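Side-chain contacts in protein disulfide-isomerase A4 (Rattus norvegicus, PDB 3EC3), which catalyses the rearrangement of disulfide bonds in proteins in the endoplasmic reticulum, the piece described here comprising its noncatalytic b and b' domains: residues L30-G35 with E64-L69; Q45-T50 with S104-Y109. The protein carries 1 engineered substitution. All coordinates share one frame; numbering follows the deposited sequence.

Both contacts lie in the first of the two thioredoxin-like domains of this fragment, and they hold helices on the two faces of one sheet. In contact 1, strand 28-32 at the middle of the sheet meets helix 63-69. In contact 2, helices 39-51 and 103-113 pack on each other over the other face. Strand 28-32 and helix 39-51 follow each other in the chain, so the first segments of the two contacts are close in sequence. The contact centres are 18 Å apart. Their nearest atoms are about 6 Å apart and do not touch. This is a noncatalytic part of the isomerase, and neither contact forms an active site.

Contact 1. Residues L30-G35 with E64-L69; sequences LGVFQG and EIAKFL
Leu-30 and Val-32 of strand 28-32 meet Ala-66 and Leu-69 of helix 63-69, joining a central strand of a thioredoxin-like fold to a helix on one face of its sheet. The axes of segments 30-32 and 64-69 pass 10.2 Å apart at closest approach, with 113° between their N-to-C directions. The contact is wholly apolar, and no hydrogen bond crosses it. All four touching residues are buried.

The backbone bonds serve each element separately. Leu-30 pairs with Val-77, and Gly-31 with His-58 and Thr-60, so neighbouring strands hold 28-32 from both edges. In the helix, Leu-69 N bonds to Ile-65 O at 2.9 Å.

The methyl contacts fall into two groups. Around Val-32, its CG1 reaches Ala-66 CB at 3.9 Å. Those two residues also have the nearest CA atoms across the contact, 6.9 Å apart. The valine stands with CG1 anti to its own N (chi1 -180°), which leaves CG2 beside that N. Val-32 CG2 lies more loosely, 4.3 Å from Leu-69 CD1, one turn further along the helix. Val-32 also rests on Thr-60 and Val-77 of the adjoining strands.

The leucine pair adds the second group. Leu-69 carries CG anti to its carbonyl carbon (chi1 -65°) and extends CD1 toward the strand. Met-79 touches the same leucine. The two leucine side chains cross obliquely, and a single methyl from each makes the closest approach: Leu-30 CD2 and Leu-69 CD1 are 3.4 Å apart, a close fit for two methyls.

Contact 2. Residues Q45-T50 with S104-Y109; sequences QDAANT and SAIKDY
Ile-106 sets CG2 anti to its backbone N (chi1 -63° to CG1), and this methyl meets Ala-47 CB at 3.4 Å. The two are pressed closer than methyls normally sit. Ile-106 CB lies 3.7 Å from Ala-47 CB. Consistent with the small alanine, the backbones come near: Ala-47 CA is 5.4 Å from Lys-107 CA.

Lys-107 runs out extended, then bends at chi3 (4°, close to eclipsed). The bend carries its end across Thr-50 at about a right angle. Lys-107 CE lies 3.5 Å from Thr-50 CG2, and NZ lies 3.3 Å from the same methyl. Such a torsion is strained, so these close approaches should be read with caution. The methyl, not the hydroxyl, faces the lysine. Thr-50 OG1 instead makes a weak hydrogen bond (3.4 Å) back to Asp-46 O. Lys-107 NZ is 6.6 Å from Asp-46 OD1, too far for a salt bridge; any attraction would be weak.

The axes of segments 45-50 and 104-109 approach to 8.6 Å and cross at -55°. Helices 39-51 and 103-113 share one face of this thioredoxin-like domain's sheet. On the sheet side, Ala-48 rests on Phe-57 of strand 57-60, and Ile-106 on Met-95 of strand 93-96.

Contact 1. Residues L30-G35 with E64-L69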
loop_
_atom_site.group_PDB
_atom_site.type_symbol
_atom_site.label_atom_id
_atom_site.label_comp_id
_atom_site.label_asym_id
_atom_site.label_seq_id
_atom_site.Cartn_x
_atom_site.Cartn_y
_atom_site.Cartn_z
ATOM N N LEU A 30 10.079 -5.195 -8.807
ATOM C CA LEU A 30 10.709 -5.758 -9.990
ATOM C C LEU A 30 12.083 -5.177 -10.260
ATOM O O LEU A 30 12.183 -4.003 -10.662
ATOM C CB LEU A 30 9.845 -5.507 -11.197
ATOM C CG LEU A 30 10.374 -6.225 -12.445
ATOM C CD1 LEU A 30 10.490 -7.711 -12.282
ATOM C CD2 LEU A 30 9.453 -5.894 -13.632
ATOM N N GLY A 31 13.102 -6.016 -10.170
ATOM C CA GLY A 31 14.464 -5.617 -10.592
ATOM C C GLY A 31 14.626 -5.850 -12.088
ATOM O O GLY A 31 14.419 -6.981 -12.572
ATOM N N VAL A 32 15.043 -4.826 -12.834
ATOM C CA VAL A 32 15.189 -4.989 -14.295
ATOM C C VAL A 32 16.659 -4.794 -14.633
ATOM O O VAL A 32 17.160 -3.668 -14.561
ATOM C CB VAL A 32 14.357 -3.929 -15.060
ATOM C CG1 VAL A 32 14.499 -4.088 -16.614
ATOM C CG2 VAL A 32 12.835 -3.971 -14.633
ATOM N N PHE A 33 17.318 -5.860 -15.046
ATOM C CA PHE A 33 18.784 -5.906 -15.159
ATOM C C PHE A 33 19.234 -6.523 -16.449
ATOM O O PHE A 33 18.434 -7.093 -17.169
ATOM C CB PHE A 33 19.374 -6.578 -13.907
ATOM C CG PHE A 33 19.123 -5.755 -12.661
ATOM C CD1 PHE A 33 18.146 -6.156 -11.738
ATOM C CD2 PHE A 33 19.794 -4.521 -12.483
ATOM C CE1 PHE A 33 17.873 -5.374 -10.603
ATOM C CE2 PHE A 33 19.519 -3.720 -11.367
ATOM C CZ PHE A 33 18.545 -4.149 -10.422
ATOM N N GLN A 34 20.518 -6.414 -16.748
ATOM C CA GLN A 34 21.027 -6.915 -18.032
ATOM C C GLN A 34 21.233 -8.429 -18.030
ATOM O O GLN A 34 21.124 -9.086 -19.054
ATOM C CB GLN A 34 22.299 -6.168 -18.397
ATOM C CG GLN A 34 22.069 -4.618 -18.409
ATOM C CD GLN A 34 23.236 -3.882 -18.945
ATOM O OE1 GLN A 34 23.688 -2.888 -18.347
ATOM N NE2 GLN A 34 23.792 -4.381 -20.057
ATOM N N GLY A 35 21.479 -8.991 -16.860
ATOM C CA GLY A 35 21.686 -10.424 -16.761
ATOM C C GLY A 35 22.099 -10.857 -15.377
ATOM O O GLY A 35 22.247 -10.046 -14.468
ATOM N N GLU A 64 12.214 -7.135 -23.705
ATOM C CA GLU A 64 10.798 -7.078 -24.058
ATOM C C GLU A 64 9.965 -6.528 -22.897
ATOM O O GLU A 64 9.106 -5.641 -23.068
ATOM C CB GLU A 64 10.323 -8.471 -24.477
ATOM C CG GLU A 64 8.810 -8.733 -24.317
ATOM C CD GLU A 64 8.441 -10.164 -24.721
ATOM O OE1 GLU A 64 7.845 -10.882 -23.893
ATOM O OE2 GLU A 64 8.787 -10.584 -25.850
ATOM N N ILE A 65 10.252 -7.018 -21.687
ATOM C CA ILE A 65 9.500 -6.558 -20.544
ATOM C C ILE A 65 9.914 -5.138 -20.173
ATOM O O ILE A 65 9.058 -4.327 -19.812
ATOM C CB ILE A 65 9.620 -7.565 -19.346
ATOM C CG1 ILE A 65 9.000 -8.928 -19.760
ATOM C CG2 ILE A 65 9.016 -6.933 -18.064
ATOM C CD1 ILE A 65 8.948 -9.969 -18.653
ATOM N N ALA A 66 11.209 -4.822 -20.282
ATOM C CA ALA A 66 11.697 -3.466 -20.019
ATOM C C ALA A 66 10.989 -2.471 -20.965
ATOM O O ALA A 66 10.470 -1.438 -20.517
ATOM C CB ALA A 66 13.225 -3.392 -20.214
ATOM N N LYS A 67 10.952 -2.810 -22.251
ATOM C CA LYS A 67 10.211 -1.991 -23.269
ATOM C C LYS A 67 8.755 -1.778 -22.881
ATOM O O LYS A 67 8.277 -0.623 -22.819
ATOM C CB LYS A 67 10.350 -2.614 -24.675
ATOM C CG LYS A 67 11.796 -2.680 -25.113
ATOM C CD LYS A 67 12.048 -3.283 -26.515
ATOM C CE LYS A 67 13.554 -3.447 -26.744
ATOM N NZ LYS A 67 13.855 -4.413 -27.854
ATOM N N PHE A 68 8.047 -2.871 -22.584
ATOM C CA PHE A 68 6.675 -2.776 -22.068
ATOM C C PHE A 68 6.567 -1.834 -20.882
ATOM O O PHE A 68 5.618 -1.042 -20.808
ATOM C CB PHE A 68 6.107 -4.159 -21.704
ATOM C CG PHE A 68 4.798 -4.115 -20.963
ATOM C CD1 PHE A 68 4.765 -4.234 -19.575
ATOM C CD2 PHE A 68 3.593 -3.973 -21.651
ATOM C CE1 PHE A 68 3.530 -4.207 -18.875
ATOM C CE2 PHE A 68 2.363 -3.937 -20.958
ATOM C CZ PHE A 68 2.332 -4.054 -19.579
ATOM N N LEU A 69 7.516 -1.918 -19.952
ATOM C CA LEU A 69 7.464 -1.117 -18.733
ATOM C C LEU A 69 7.962 0.299 -18.924
ATOM O O LEU A 69 7.949 1.091 -17.975
ATOM C CB LEU A 69 8.293 -1.744 -17.622
ATOM C CG LEU A 69 7.809 -3.088 -17.099
ATOM C CD1 LEU A 69 8.769 -3.539 -16.011
ATOM C CD2 LEU A 69 6.364 -2.982 -16.607
#

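Contact 2. Residues Q45-T50 with S104-Y109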
loop_
_atom_site.group_PDB
_atom_site.type_symbol
_atom_site.label_atom_id
_atom_site.label_comp_id
_atom_site.label_asym_id
_atom_site.label_seq_id
_atom_site.Cartn_x
_atom_site.Cartn_y
_atom_site.Cartn_z
ATOM N N GLN A 45 19.615 -8.376 -5.200
ATOM C CA GLN A 45 19.425 -9.661 -4.506
ATOM C C GLN A 45 19.842 -9.558 -3.031
ATOM O O GLN A 45 19.251 -10.216 -2.196
ATOM C CB GLN A 45 20.145 -10.856 -5.208
ATOM C CG GLN A 45 19.422 -11.482 -6.479
ATOM C CD GLN A 45 18.175 -12.400 -6.169
ATOM O OE1 GLN A 45 17.548 -12.277 -5.106
ATOM N NE2 GLN A 45 17.812 -13.299 -7.121
ATOM N N ASP A 46 20.889 -8.778 -2.745
ATOM C CA ASP A 46 21.349 -8.503 -1.352
ATOM C C ASP A 46 20.257 -7.789 -0.538
ATOM O O ASP A 46 19.907 -8.230 0.561
ATOM C CB ASP A 46 22.619 -7.666 -1.419
ATOM C CG ASP A 46 23.349 -7.556 -0.090
ATOM O OD1 ASP A 46 22.715 -7.560 0.987
ATOM O OD2 ASP A 46 24.590 -7.423 -0.142
ATOM N N ALA A 47 19.732 -6.701 -1.089
ATOM C CA ALA A 47 18.577 -6.000 -0.518
ATOM C C ALA A 47 17.337 -6.896 -0.312
ATOM O O ALA A 47 16.649 -6.819 0.723
ATOM C CB ALA A 47 18.201 -4.812 -1.403
ATOM N N ALA A 48 17.016 -7.685 -1.331
ATOM C CA ALA A 48 15.863 -8.573 -1.307
ATOM C C ALA A 48 16.005 -9.632 -0.199
ATOM O O ALA A 48 15.048 -9.955 0.508
ATOM C CB ALA A 48 15.722 -9.240 -2.651
ATOM N N ASN A 49 17.216 -10.171 -0.058
ATOM C CA ASN A 49 17.474 -11.189 0.948
ATOM C C ASN A 49 17.148 -10.670 2.342
ATOM O O ASN A 49 16.491 -11.350 3.135
ATOM C CB ASN A 49 18.928 -11.682 0.908
ATOM C CG ASN A 49 19.201 -12.664 2.009
ATOM O OD1 ASN A 49 18.561 -13.723 2.074
ATOM N ND2 ASN A 49 20.080 -12.292 2.941
ATOM N N THR A 50 17.574 -9.441 2.612
ATOM C CA THR A 50 17.322 -8.797 3.884
ATOM C C THR A 50 15.830 -8.608 4.137
ATOM O O THR A 50 15.350 -8.811 5.256
ATOM C CB THR A 50 18.074 -7.452 3.953
ATOM O OG1 THR A 50 19.484 -7.711 3.941
ATOM C CG2 THR A 50 17.731 -6.694 5.198
ATOM N N SER A 104 21.504 -0.861 1.239
ATOM C CA SER A 104 20.664 -0.111 2.183
ATOM C C SER A 104 19.769 0.930 1.501
ATOM O O SER A 104 18.660 1.139 1.940
ATOM C CB SER A 104 21.534 0.551 3.263
ATOM O OG SER A 104 22.458 1.453 2.671
ATOM N N ALA A 105 20.237 1.569 0.429
ATOM C CA ALA A 105 19.399 2.522 -0.326
ATOM C C ALA A 105 18.269 1.789 -1.055
ATOM O O ALA A 105 17.171 2.304 -1.181
ATOM C CB ALA A 105 20.232 3.267 -1.343
ATOM N N ILE A 106 18.567 0.608 -1.585
ATOM C CA ILE A 106 17.536 -0.201 -2.257
ATOM C C ILE A 106 16.475 -0.584 -1.249
ATOM O O ILE A 106 15.298 -0.402 -1.492
ATOM C CB ILE A 106 18.150 -1.440 -2.927
ATOM C CG1 ILE A 106 19.113 -0.992 -4.025
ATOM C CG2 ILE A 106 17.038 -2.377 -3.501
ATOM C CD1 ILE A 106 19.917 -2.152 -4.664
ATOM N N LYS A 107 16.919 -1.080 -0.099
ATOM C CA LYS A 107 16.042 -1.501 0.980
ATOM C C LYS A 107 15.180 -0.323 1.446
ATOM O O LYS A 107 13.979 -0.471 1.590
ATOM C CB LYS A 107 16.881 -2.129 2.108
ATOM C CG LYS A 107 16.159 -2.342 3.432
ATOM C CD LYS A 107 16.993 -3.117 4.497
ATOM C CE LYS A 107 18.469 -3.468 4.062
ATOM N NZ LYS A 107 19.382 -3.829 5.224
ATOM N N ASP A 108 15.798 0.843 1.645
ATOM C CA ASP A 108 15.063 2.062 1.980
ATOM C C ASP A 108 13.977 2.439 0.970
ATOM O O ASP A 108 12.870 2.767 1.378
ATOM C CB ASP A 108 16.037 3.235 2.143
ATOM C CG ASP A 108 16.826 3.174 3.446
ATOM O OD1 ASP A 108 16.642 2.241 4.264
ATOM O OD2 ASP A 108 17.651 4.079 3.638
ATOM N N TYR A 109 14.295 2.412 -0.332
ATOM C CA TYR A 109 13.342 2.812 -1.392
ATOM C C TYR A 109 12.108 1.885 -1.414
ATOM O O TYR A 109 10.960 2.347 -1.600
ATOM C CB TYR A 109 14.032 2.765 -2.754
ATOM C CG TYR A 109 13.300 3.430 -3.898
ATOM C CD1 TYR A 109 12.505 2.691 -4.752
ATOM C CD2 TYR A 109 13.436 4.798 -4.133
ATOM C CE1 TYR A 109 11.852 3.284 -5.823
ATOM C CE2 TYR A 109 12.791 5.407 -5.188
ATOM C CZ TYR A 109 11.997 4.634 -6.029
ATOM O OH TYR A 109 11.341 5.224 -7.074
#